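Local coordinates for protein cytochrome P450 CYP260B1 (Sorangium cellulosum, PDB 5HIW) that belongs to the cytochrome P450 family and binds a haem group within a mainly helical fold that also carries a small beta domain, at residues L2-L7 against F33-G38; V39-R44 against I298-L303; T60-T65 against V279-R284; S268-S273 against A305-E310. One frame throughout, in Å; residues are numbered along the deposited sequence.

Interactions 1, 2 and 3 all reach one mixed beta sheet, whereas interaction 4 joins the end of helix 261-271 to the loop after strand 298-302. Interaction 1, at the sheet's outer edge, is a surface contact in which backbone bonds are supplemented by charged and stacked side chains. Interaction 2 pairs two inner strands; it is buried and, apart from its backbone bonds, mostly aliphatic. Strand 277-282 of interaction 3 pairs with strand 298-302 through a bond between Leu299 O and Arg280 N; its Arg280 and Tyr63 of 60-65 meet at a haem propionate. Interaction 4 is buried yet polar, with side chains and a water serving main-chain carbonyls.

Interaction 1: L2-L7 against F33-G38; sequences LPRKNL and FDEGLG
The guanidinium of Arg4 lies flat on the ring of Phe33, with centres 4.2 Å apart and planes only 17° from parallel. The two side chains run alongside each other in the same direction; NH2 comes closest, 3.4 Å from Phe33 CE1. At its edge the same guanidinium meets Glu35, the arginine and glutamate side chains crossing at about a right angle. Arg4 NE donates in its own plane to Glu35 OE2 at 2.8 Å, on the anti side of the carboxylate, in a salt bridge. The bend of the arginine chain at its third torsion (chi3 80°) lets one group serve both partners, its face on the aromatic ring and its edge on the acid.

Beneath these side chains the backbones pair in parallel: Phe33 N donates to Pro3 O, Lys5 N to Phe33 O and Glu35 N to Lys5 O, the last at 2.9 Å. Asp34 then extends the pairing with its side chain. Its OD2 takes the N-H of Leu7 at 2.9 Å on the syn side and is also bonded to the hydroxyl of Tyr32, while OD1 accepts from Leu37 N at 3.0 Å, forming an Asx motif that turns the chain beyond the strand.

Farther out, Leu7 packs on His21, Leu22 and Ala25 of helix 17-28, and Lys5 NZ bonds His29. Strand 4-5, helix 17-28 and strand 31-34 thus form a beta-alpha-beta unit at the edge of the sheet in the P450 beta domain.

Interaction 2: V39-R44 against I298-L303; sequences VPVVLR and ILYLSL
Ile298 meets Val39 and Pro40 chiefly through its carbonyl: Pro40 CD comes to 3.2 Å from Ile298 O, and Val39 CB is also close to this oxygen. The proline nitrogen carries no hydrogen to offer, and the buried Ile298 O has no hydrogen-bond partner in the model. Leu299 sends its CD1 methyl between two neighbours, 3.7 Å from Pro40 CB and equally far from Val42 CG2.

At Tyr300 the regular pairing starts. Its N donates to Pro40 O at 3.0 Å, and its carbonyl receives Val42 N at 2.8 Å, so this one residue is bonded on both sides of Val41 in the parallel pattern. With CG opposite the main-chain nitrogen (chi1 -177°), the tyrosine side chain lies alongside Val41, whose CG2 approaches the ring obliquely, while Val39 CG2 touches Tyr300 CB. The ring of Phe8 meets the tyrosine nearly at a right angle. Strands 39-42 and 298-302 are inner neighbours of the mixed sheet of the P450 beta domain, the first continuing to strand 31-34 and the second to strand 277-282.

Leu301 lies on the other face, where its CD2 rests 3.8 Å from Val42 CB and its side chain also touches Val51 and Leu52 of helix 45-53. Ser302 N closes the ladder on Val42 O at 2.9 Å; Leu43 CD2 packs on Ser302 CB, and the hydroxyl turns to the main-chain nitrogens of Ile304 and Ala305. Beyond the last direct bond, a water donates to both Leu43 O and Ser302 O, and Leu303 passes on to touch the haem.

Interaction 3: T60-T65 against V279-R284; sequences TRTYDT and VRFVER. With HEM (protoporphyrin IX containing Fe), chain B.
The short 3-10 turn at residues 61-63 runs past strand 277-282, with Thr60 and Arg61 nearest Arg280 and Phe281 (CA-CA 5.4 and 5.8 Å). Here the P450 beta domain meets the haem, and the contact builds one propionate site. Arg280 faces the carboxylate squarely: NH1 donates to O1A at 2.7 Å and NH2 to O2A at 2.8 Å, both nearly straight. In the conformer given, one of two deposited, Tyr63 OH adds a bond to O2A, while His336, His80 and Arg84 also bond to the haem. Arg280 NH2 also donates to Val279 O, which lies in the guanidinium plane, though the donor stands above the carbonyl plane; Thr60 CG2 sits over the centre of one guanidinium face.

Away from the haem, the Arg61 chain, extended through its first two torsions, sets CD 3.6 Å above the middle of the Phe281 ring in a CH-pi contact. A bend at chi3 (-70°) then turns NE toward Glu283, which NE and NH2 grip side-on, NE reaching OE2 at 2.9 Å; that oxygen also bonds Ser59. Thr62 CG2 meets the edge of the Phe281 ring, and a water lies 2.7 Å from Thr62 OG1 while donating to Val279 O.

Interaction 4: S268-S273 against A305-E310; sequences STRWCS and ARHYDE
Direct hydrogen bonds across this contact all end on main-chain carbonyls. Arg270 NH1 donates to His307 O at 2.9 Å; the acceptor lies in the guanidinium plane, but the bond is bent, with 132° at the hydrogen. In return Tyr308 OH donates to Trp271 O at 2.6 Å, in the carbonyl plane and on a lone pair, at the last residue of helix 261-271. The same hydroxyl stands over one face of the Trp271 indole, 3.7 Å from CD1, while the indole nitrogen is bonded to Glu317 O.

One water fills in where direct bonds stop. It donates to Arg270 O at 2.6 Å, accepts from Ser273 N, and lies at the edge of the imidazole, 3.1 Å from His307 ND1. The other ring nitrogen, NE2, is engaged with Leu329 N, so the ring is fixed at both ends.

Nonpolar contacts complete the fit. Arg270 CA lies over the imidazole face in a CH-pi contact, offset toward its rim, as the arginine and histidine side chains slide past each other in opposite directions; Ser273 CB meets the ring edge.

Behind them, Arg270 NE forms a salt bridge with Glu267 and NH1 also donates to Pro316 O. Glu267 and Arg270 make up the ExxR motif of the K helix, a hallmark of the P450 fold, here tied to the loop after strand 298-302.

Interaction 1: L2-L7 against F33-G38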
# COMPACT_ATOMS: atom_id res chain seq x y z
N LEU A 2 18.47 21.28 -12.02
CA LEU A 2 17.38 21.38 -11.08
C LEU A 2 17.94 21.89 -9.78
O LEU A 2 19.09 21.64 -9.41
CB LEU A 2 16.69 20.00 -10.84
CG LEU A 2 15.86 19.37 -11.96
CD1 LEU A 2 15.05 18.20 -11.46
CD2 LEU A 2 14.89 20.34 -12.55
N PRO A 3 17.14 22.64 -9.06
CA PRO A 3 17.57 22.91 -7.73
C PRO A 3 17.65 21.61 -6.95
O PRO A 3 16.87 20.66 -7.25
CB PRO A 3 16.49 23.81 -7.20
CG PRO A 3 15.28 23.46 -7.98
CD PRO A 3 15.76 23.04 -9.31
N ARG A 4 18.51 21.54 -5.94
CA ARG A 4 18.71 20.27 -5.22
C ARG A 4 18.49 20.39 -3.73
O ARG A 4 18.82 21.39 -3.13
CB ARG A 4 20.10 19.71 -5.46
CG ARG A 4 20.49 19.56 -6.91
CD ARG A 4 21.98 19.35 -7.02
NE ARG A 4 22.41 18.00 -6.76
CZ ARG A 4 22.50 17.08 -7.70
NH1 ARG A 4 22.14 17.36 -8.94
NH2 ARG A 4 23.02 15.93 -7.42
N LYS A 5 17.87 19.38 -3.11
CA LYS A 5 17.55 19.40 -1.69
C LYS A 5 17.56 17.97 -1.19
O LYS A 5 17.77 17.05 -1.98
CB LYS A 5 16.13 19.98 -1.49
CG LYS A 5 15.84 21.26 -2.22
CD LYS A 5 14.39 21.67 -1.94
CE LYS A 5 14.14 23.04 -2.55
NZ LYS A 5 12.81 23.59 -2.28
N ASN A 6 17.50 17.77 0.13
CA ASN A 6 17.47 16.39 0.68
C ASN A 6 16.26 16.40 1.63
O ASN A 6 16.37 16.84 2.76
CB ASN A 6 18.77 16.00 1.44
CG ASN A 6 18.79 14.49 1.83
OD1 ASN A 6 17.75 13.90 2.07
ND2 ASN A 6 19.97 13.88 1.86
N LEU A 7 15.08 16.08 1.11
CA LEU A 7 13.86 16.17 1.93
C LEU A 7 13.39 14.81 2.49
O LEU A 7 12.70 14.74 3.48
CB LEU A 7 12.77 16.79 1.05
CG LEU A 7 13.03 18.16 0.44
CD1 LEU A 7 11.82 18.57 -0.35
CD2 LEU A 7 13.31 19.21 1.52
N PHE A 33 15.79 18.06 -7.39
CA PHE A 33 16.50 16.81 -7.43
C PHE A 33 16.76 16.54 -5.99
O PHE A 33 17.39 17.35 -5.28
CB PHE A 33 17.82 16.91 -8.26
CG PHE A 33 18.61 15.65 -8.34
CD1 PHE A 33 19.46 15.25 -7.31
CD2 PHE A 33 18.56 14.86 -9.48
CE1 PHE A 33 20.16 14.09 -7.42
CE2 PHE A 33 19.27 13.67 -9.57
CZ PHE A 33 20.08 13.28 -8.53
N ASP A 34 16.26 15.40 -5.53
CA ASP A 34 16.52 14.98 -4.17
C ASP A 34 17.78 14.16 -4.12
O ASP A 34 17.86 13.07 -4.65
CB ASP A 34 15.35 14.16 -3.61
CG ASP A 34 15.43 14.03 -2.13
OD1 ASP A 34 16.26 13.25 -1.66
OD2 ASP A 34 14.68 14.76 -1.44
N GLU A 35 18.75 14.70 -3.40
CA GLU A 35 20.07 14.05 -3.22
C GLU A 35 20.04 12.80 -2.39
O GLU A 35 20.85 11.94 -2.61
CB GLU A 35 21.08 15.09 -2.63
CG GLU A 35 21.35 16.21 -3.60
CD GLU A 35 22.38 17.24 -3.13
OE1 GLU A 35 22.47 17.51 -1.94
OE2 GLU A 35 22.98 17.86 -4.04
N GLY A 36 19.08 12.67 -1.48
CA GLY A 36 18.92 11.40 -0.68
C GLY A 36 18.36 10.30 -1.59
O GLY A 36 18.84 9.17 -1.56
N LEU A 37 17.35 10.59 -2.40
CA LEU A 37 16.76 9.59 -3.34
C LEU A 37 17.58 9.40 -4.58
O LEU A 37 17.53 8.35 -5.18
CB LEU A 37 15.31 9.97 -3.78
CG LEU A 37 14.24 10.18 -2.69
CD1 LEU A 37 12.92 10.42 -3.36
CD2 LEU A 37 14.11 9.00 -1.70
N GLY A 38 18.30 10.43 -5.03
CA GLY A 38 19.10 10.31 -6.25
C GLY A 38 18.34 10.54 -7.54
O GLY A 38 18.82 10.15 -8.61

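Interaction 2: V39-R44 against I298-L303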
# COMPACT_ATOMS: atom_id res chain seq x y z
N VAL A 39 17.16 11.17 -7.47
CA VAL A 39 16.35 11.42 -8.63
C VAL A 39 15.60 12.71 -8.53
O VAL A 39 15.33 13.20 -7.40
CB VAL A 39 15.32 10.26 -8.85
CG1 VAL A 39 16.02 8.98 -9.19
CG2 VAL A 39 14.42 10.08 -7.64
N PRO A 40 15.14 13.25 -9.69
CA PRO A 40 14.23 14.36 -9.66
C PRO A 40 12.89 13.92 -8.99
O PRO A 40 12.53 12.76 -9.08
CB PRO A 40 13.96 14.66 -11.14
CG PRO A 40 15.02 13.97 -11.87
CD PRO A 40 15.46 12.82 -11.06
N VAL A 41 12.24 14.84 -8.32
CA VAL A 41 10.97 14.62 -7.61
C VAL A 41 10.03 15.69 -8.08
O VAL A 41 10.42 16.86 -8.24
CB VAL A 41 11.19 14.67 -6.10
CG1 VAL A 41 9.91 14.63 -5.36
CG2 VAL A 41 12.05 13.53 -5.64
N VAL A 42 8.78 15.32 -8.30
CA VAL A 42 7.66 16.24 -8.46
C VAL A 42 6.84 16.28 -7.22
O VAL A 42 6.30 15.22 -6.72
CB VAL A 42 6.76 15.82 -9.62
CG1 VAL A 42 5.74 16.87 -9.94
CG2 VAL A 42 7.65 15.56 -10.84
N LEU A 43 6.71 17.47 -6.71
CA LEU A 43 5.95 17.68 -5.48
C LEU A 43 4.51 18.16 -5.64
O LEU A 43 3.64 17.59 -5.00
CB LEU A 43 6.67 18.61 -4.52
CG LEU A 43 8.01 18.16 -3.93
CD1 LEU A 43 8.65 19.29 -3.09
CD2 LEU A 43 7.81 16.91 -3.05
N ARG A 44 4.24 19.20 -6.43
CA ARG A 44 2.89 19.81 -6.40
C ARG A 44 1.86 18.84 -6.95
O ARG A 44 2.08 18.17 -7.99
CB ARG A 44 2.76 21.11 -7.18
CG ARG A 44 3.56 22.21 -6.48
CD ARG A 44 3.59 23.48 -7.29
NE ARG A 44 4.56 24.38 -6.66
CZ ARG A 44 4.87 25.60 -7.12
NH1 ARG A 44 4.27 26.13 -8.20
NH2 ARG A 44 5.81 26.28 -6.46
N ILE A 298 14.55 9.14 -14.79
CA ILE A 298 13.69 8.46 -13.80
C ILE A 298 13.14 9.50 -12.80
O ILE A 298 13.94 10.19 -12.12
CB ILE A 298 14.46 7.38 -13.07
CG1 ILE A 298 15.01 6.34 -14.09
CG2 ILE A 298 13.57 6.73 -12.02
CD1 ILE A 298 15.79 5.18 -13.49
N LEU A 299 11.81 9.63 -12.75
CA LEU A 299 11.08 10.69 -12.04
C LEU A 299 10.27 10.12 -10.88
O LEU A 299 9.57 9.12 -11.06
CB LEU A 299 10.18 11.37 -13.02
CG LEU A 299 9.49 12.65 -12.64
CD1 LEU A 299 10.54 13.76 -12.37
CD2 LEU A 299 8.52 13.08 -13.71
N TYR A 300 10.42 10.70 -9.68
CA TYR A 300 9.70 10.30 -8.52
C TYR A 300 8.57 11.30 -8.25
O TYR A 300 8.78 12.54 -8.12
CB TYR A 300 10.66 10.17 -7.33
CG TYR A 300 10.12 9.68 -6.00
CD1 TYR A 300 9.51 10.51 -5.10
CD2 TYR A 300 10.21 8.37 -5.67
CE1 TYR A 300 9.03 10.03 -3.88
CE2 TYR A 300 9.76 7.88 -4.47
CZ TYR A 300 9.22 8.70 -3.57
OH TYR A 300 8.75 8.20 -2.40
N LEU A 301 7.37 10.76 -8.02
CA LEU A 301 6.17 11.59 -7.75
C LEU A 301 5.76 11.47 -6.30
O LEU A 301 5.55 10.36 -5.80
CB LEU A 301 5.00 11.12 -8.63
CG LEU A 301 5.26 10.95 -10.13
CD1 LEU A 301 4.02 10.47 -10.87
CD2 LEU A 301 5.63 12.32 -10.67
N SER A 302 5.73 12.59 -5.58
CA SER A 302 5.27 12.59 -4.23
C SER A 302 3.75 12.38 -4.18
O SER A 302 2.98 13.09 -4.80
CB SER A 302 5.53 13.91 -3.52
OG SER A 302 5.00 13.87 -2.18
N LEU A 303 3.35 11.36 -3.45
CA LEU A 303 1.94 11.09 -3.23
C LEU A 303 1.48 11.67 -1.91
O LEU A 303 0.36 11.46 -1.51
CB LEU A 303 1.68 9.59 -3.32
CG LEU A 303 2.06 8.93 -4.64
CD1 LEU A 303 1.84 7.41 -4.64
CD2 LEU A 303 1.38 9.47 -5.86
O HOH W 1 1.72 15.59 -4.28

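Interaction 3: T60-T65 against V279-R284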
# COMPACT_ATOMS: atom_id res chain seq x y z
N THR A 60 5.68 3.42 -17.24
CA THR A 60 6.08 2.57 -16.13
C THR A 60 7.28 1.67 -16.49
O THR A 60 7.47 0.60 -15.92
CB THR A 60 4.86 1.78 -15.59
OG1 THR A 60 4.16 1.14 -16.66
CG2 THR A 60 3.93 2.70 -14.82
N ARG A 61 8.05 2.09 -17.47
CA ARG A 61 9.15 1.24 -17.98
C ARG A 61 10.11 0.80 -16.88
O ARG A 61 10.58 -0.34 -16.89
CB ARG A 61 9.93 2.04 -19.07
CG ARG A 61 11.09 1.26 -19.71
CD ARG A 61 11.96 2.17 -20.52
NE ARG A 61 11.25 2.59 -21.70
CZ ARG A 61 11.25 1.90 -22.84
NH1 ARG A 61 11.89 0.74 -22.96
NH2 ARG A 61 10.57 2.36 -23.87
N THR A 62 10.31 1.66 -15.87
CA THR A 62 11.29 1.37 -14.80
C THR A 62 10.89 0.18 -13.99
O THR A 62 11.74 -0.52 -13.45
CB THR A 62 11.55 2.54 -13.84
OG1 THR A 62 10.36 2.82 -13.12
CG2 THR A 62 12.02 3.78 -14.54
N TYR A 63 9.59 -0.14 -13.96
CA TYR A 63 9.10 -1.29 -13.20
C TYR A 63 9.33 -2.59 -13.94
O TYR A 63 9.19 -3.63 -13.35
CB TYR A 63 7.57 -1.28 -13.02
CG TYR A 63 6.92 -0.46 -11.92
CD1 TYR A 63 6.92 -0.88 -10.58
CD2 TYR A 63 6.14 0.64 -12.26
CE1 TYR A 63 6.26 -0.13 -9.59
CE2 TYR A 63 5.46 1.38 -11.29
CZ TYR A 63 5.51 1.00 -9.96
OH TYR A 63 4.79 1.75 -9.05
N ASP A 64 9.59 -2.53 -15.26
CA ASP A 64 9.57 -3.73 -16.16
C ASP A 64 10.91 -4.49 -16.17
O ASP A 64 11.65 -4.48 -17.16
CB ASP A 64 9.20 -3.28 -17.56
CG ASP A 64 8.67 -4.38 -18.43
OD1 ASP A 64 8.44 -5.50 -17.97
OD2 ASP A 64 8.42 -4.09 -19.62
N THR A 65 11.16 -5.15 -15.05
CA THR A 65 12.41 -5.78 -14.74
C THR A 65 12.21 -6.86 -13.68
O THR A 65 11.26 -6.84 -12.84
CB THR A 65 13.46 -4.75 -14.27
OG1 THR A 65 14.73 -5.39 -14.20
CG2 THR A 65 13.12 -4.23 -12.89
N VAL A 279 7.27 5.97 -9.19
CA VAL A 279 8.25 6.34 -10.13
C VAL A 279 7.70 6.22 -11.58
O VAL A 279 6.87 5.35 -11.86
CB VAL A 279 9.46 5.41 -9.96
CG1 VAL A 279 10.44 5.70 -11.06
CG2 VAL A 279 10.07 5.58 -8.55
N ARG A 280 8.11 7.15 -12.44
CA ARG A 280 7.86 7.13 -13.91
C ARG A 280 9.15 7.32 -14.72
O ARG A 280 10.17 7.82 -14.18
CB ARG A 280 6.86 8.22 -14.25
CG ARG A 280 5.45 8.05 -13.60
CD ARG A 280 4.74 6.90 -14.30
NE ARG A 280 3.37 6.61 -13.92
CZ ARG A 280 2.98 5.79 -12.92
NH1 ARG A 280 1.70 5.59 -12.70
NH2 ARG A 280 3.88 5.25 -12.12
N PHE A 281 9.09 6.90 -15.98
CA PHE A 281 10.19 6.90 -16.96
C PHE A 281 9.83 7.92 -18.02
O PHE A 281 8.71 7.90 -18.55
CB PHE A 281 10.40 5.55 -17.57
CG PHE A 281 11.53 5.54 -18.61
CD1 PHE A 281 11.27 5.91 -19.93
CD2 PHE A 281 12.85 5.30 -18.22
CE1 PHE A 281 12.29 5.98 -20.88
CE2 PHE A 281 13.88 5.33 -19.17
CZ PHE A 281 13.60 5.69 -20.49
N VAL A 282 10.74 8.88 -18.29
CA VAL A 282 10.40 9.98 -19.21
C VAL A 282 10.76 9.54 -20.62
O VAL A 282 11.94 9.40 -20.92
CB VAL A 282 11.13 11.25 -18.83
CG1 VAL A 282 10.75 12.36 -19.73
CG2 VAL A 282 10.79 11.64 -17.42
N GLU A 283 9.74 9.24 -21.42
CA GLU A 283 9.92 8.58 -22.71
C GLU A 283 10.37 9.60 -23.78
O GLU A 283 11.06 9.26 -24.69
CB GLU A 283 8.60 7.90 -23.13
CG GLU A 283 8.22 6.65 -22.30
CD GLU A 283 9.08 5.44 -22.56
OE1 GLU A 283 9.81 5.52 -23.55
OE2 GLU A 283 9.04 4.39 -21.81
N ARG A 284 9.95 10.83 -23.63
CA ARG A 284 10.36 11.93 -24.52
C ARG A 284 10.55 13.20 -23.69
O ARG A 284 9.85 13.44 -22.72
CB ARG A 284 9.33 12.15 -25.64
CG ARG A 284 8.27 13.22 -25.37
CD ARG A 284 7.18 13.18 -26.42
NE ARG A 284 5.94 13.75 -25.94
CZ ARG A 284 4.81 13.79 -26.63
NH1 ARG A 284 4.76 13.26 -27.86
NH2 ARG A 284 3.74 14.36 -26.10
CHA HEM B . -1.09 -0.04 -7.97
CHB HEM B . -0.83 1.78 -3.47
CHC HEM B . -3.00 -2.15 -1.76
CHD HEM B . -2.34 -4.24 -6.02
C1A HEM B . -0.89 0.82 -6.93
C2A HEM B . -0.36 2.14 -7.03
C3A HEM B . -0.32 2.67 -5.77
C4A HEM B . -0.72 1.63 -4.87
CMA HEM B . 0.20 4.07 -5.39
CAA HEM B . -0.05 2.88 -8.32
CBA HEM B . 1.33 2.44 -8.86
CGA HEM B . 1.81 3.31 -9.97
O1A HEM B . 1.01 4.09 -10.56
O2A HEM B . 3.05 3.39 -10.18
C1B HEM B . -1.34 0.87 -2.62
C2B HEM B . -1.55 1.16 -1.23
C3B HEM B . -2.19 0.04 -0.75
C4B HEM B . -2.32 -0.93 -1.84
CMB HEM B . -1.15 2.38 -0.38
CAB HEM B . -2.54 -0.09 0.65
CBB HEM B . -2.85 -1.14 1.33
C1C HEM B . -3.02 -3.08 -2.79
C2C HEM B . -3.62 -4.38 -2.63
C3C HEM B . -3.42 -4.97 -3.85
C4C HEM B . -2.68 -4.08 -4.69
CMC HEM B . -4.27 -4.79 -1.33
CAC HEM B . -3.84 -6.31 -4.29
CBC HEM B . -4.93 -6.87 -3.77
C1D HEM B . -1.95 -3.22 -6.87
C2D HEM B . -1.74 -3.51 -8.31
C3D HEM B . -1.39 -2.35 -8.86
C4D HEM B . -1.41 -1.37 -7.77
CMD HEM B . -1.82 -4.85 -9.01
CAD HEM B . -1.13 -2.05 -10.35
CBD HEM B . -2.42 -1.57 -10.96
CGD HEM B . -2.30 -1.26 -12.46
O1D HEM B . -1.18 -1.02 -13.01
O2D HEM B . -3.34 -1.23 -13.21
NA HEM B . -1.13 0.54 -5.57
NB HEM B . -1.92 -0.31 -2.94
NC HEM B . -2.53 -2.89 -4.00
ND HEM B . -1.71 -1.91 -6.59
FE HEM B . -1.85 -1.12 -4.82
O HOH W 2 7.67 3.06 -13.34
O HOH W 3 0.30 -1.82 -4.42

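Interaction 4: S268-S273 against A305-E310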
# COMPACT_ATOMS: atom_id res chain seq x y z
N SER A 268 -7.45 9.24 7.51
CA SER A 268 -6.13 8.69 7.89
C SER A 268 -5.24 8.60 6.72
O SER A 268 -4.03 8.90 6.80
CB SER A 268 -6.24 7.33 8.65
OG SER A 268 -6.44 6.17 7.77
N THR A 269 -5.80 8.26 5.55
CA THR A 269 -4.97 8.17 4.38
C THR A 269 -4.54 9.55 3.86
O THR A 269 -3.55 9.63 3.14
CB THR A 269 -5.50 7.31 3.21
OG1 THR A 269 -6.63 7.93 2.60
CG2 THR A 269 -5.83 5.92 3.70
N ARG A 270 -5.30 10.59 4.17
CA ARG A 270 -4.86 11.98 3.78
C ARG A 270 -3.83 12.53 4.79
O ARG A 270 -2.72 13.01 4.42
CB ARG A 270 -6.06 12.92 3.71
CG ARG A 270 -5.68 14.34 3.30
CD ARG A 270 -6.74 15.33 3.66
NE ARG A 270 -6.77 15.45 5.07
CZ ARG A 270 -5.88 16.10 5.80
NH1 ARG A 270 -4.86 16.73 5.26
NH2 ARG A 270 -6.10 16.15 7.09
N TRP A 271 -4.19 12.44 6.05
CA TRP A 271 -3.38 13.00 7.13
C TRP A 271 -2.06 12.25 7.33
O TRP A 271 -1.02 12.81 7.69
CB TRP A 271 -4.19 12.91 8.41
CG TRP A 271 -3.61 13.53 9.53
CD1 TRP A 271 -3.51 14.90 9.78
CD2 TRP A 271 -2.98 12.88 10.61
NE1 TRP A 271 -2.84 15.10 10.93
CE2 TRP A 271 -2.48 13.89 11.46
CE3 TRP A 271 -2.72 11.56 10.90
CZ2 TRP A 271 -1.78 13.60 12.64
CZ3 TRP A 271 -2.02 11.26 12.09
CH2 TRP A 271 -1.55 12.28 12.93
N CYS A 272 -2.07 10.94 7.07
CA CYS A 272 -0.83 10.15 7.26
C CYS A 272 -0.82 8.98 6.28
O CYS A 272 -0.83 7.81 6.70
CB CYS A 272 -0.78 9.65 8.70
SG CYS A 272 0.91 9.04 9.17
N SER A 273 -0.76 9.31 5.00
CA SER A 273 -0.56 8.28 3.94
C SER A 273 0.71 7.45 4.13
O SER A 273 1.75 8.02 4.48
CB SER A 273 -0.40 8.88 2.60
OG SER A 273 -0.36 7.83 1.62
N ALA A 305 2.65 15.29 -0.78
CA ALA A 305 2.63 16.75 -0.67
C ALA A 305 1.21 17.35 -0.89
O ALA A 305 0.80 18.20 -0.15
CB ALA A 305 3.57 17.31 -1.66
N ARG A 306 0.50 16.84 -1.86
CA ARG A 306 -0.95 17.26 -2.11
C ARG A 306 -1.76 17.20 -0.87
O ARG A 306 -2.58 18.08 -0.62
CB ARG A 306 -1.60 16.42 -3.20
CG ARG A 306 -2.94 16.93 -3.69
CD ARG A 306 -3.45 16.20 -4.93
NE ARG A 306 -4.37 17.09 -5.62
CZ ARG A 306 -5.67 17.24 -5.33
NH1 ARG A 306 -6.28 16.56 -4.36
NH2 ARG A 306 -6.39 18.14 -5.99
N HIS A 307 -1.57 16.15 -0.02
CA HIS A 307 -2.40 16.00 1.13
C HIS A 307 -2.26 17.14 2.14
O HIS A 307 -3.11 17.33 3.00
CB HIS A 307 -2.09 14.67 1.82
CG HIS A 307 -2.36 13.48 0.93
ND1 HIS A 307 -1.90 12.22 1.21
CD2 HIS A 307 -3.03 13.38 -0.25
CE1 HIS A 307 -2.30 11.39 0.27
NE2 HIS A 307 -3.00 12.06 -0.62
N TYR A 308 -1.09 17.78 2.13
CA TYR A 308 -0.76 18.92 3.03
C TYR A 308 -0.85 20.34 2.32
O TYR A 308 -0.41 21.31 2.88
CB TYR A 308 0.61 18.63 3.68
CG TYR A 308 0.44 17.75 4.86
CD1 TYR A 308 0.16 16.38 4.70
CD2 TYR A 308 0.44 18.24 6.11
CE1 TYR A 308 -0.04 15.55 5.79
CE2 TYR A 308 0.18 17.45 7.20
CZ TYR A 308 -0.05 16.06 7.02
OH TYR A 308 -0.25 15.29 8.14
N ASP A 309 -1.42 20.43 1.13
CA ASP A 309 -1.64 21.75 0.42
C ASP A 309 -2.94 22.35 0.95
O ASP A 309 -3.98 21.87 0.64
CB ASP A 309 -1.67 21.49 -1.07
CG ASP A 309 -1.91 22.69 -1.91
OD1 ASP A 309 -2.37 23.75 -1.38
OD2 ASP A 309 -1.69 22.53 -3.13
N GLU A 310 -2.84 23.37 1.83
CA GLU A 310 -3.99 24.12 2.43
C GLU A 310 -5.01 24.63 1.44
O GLU A 310 -6.14 24.84 1.79
CB GLU A 310 -3.46 25.35 3.23
CG GLU A 310 -2.40 26.10 2.42
CD GLU A 310 -2.34 27.59 2.64
OE1 GLU A 310 -2.08 27.98 3.80
OE2 GLU A 310 -2.51 28.35 1.64
O HOH W 4 -0.39 12.04 3.91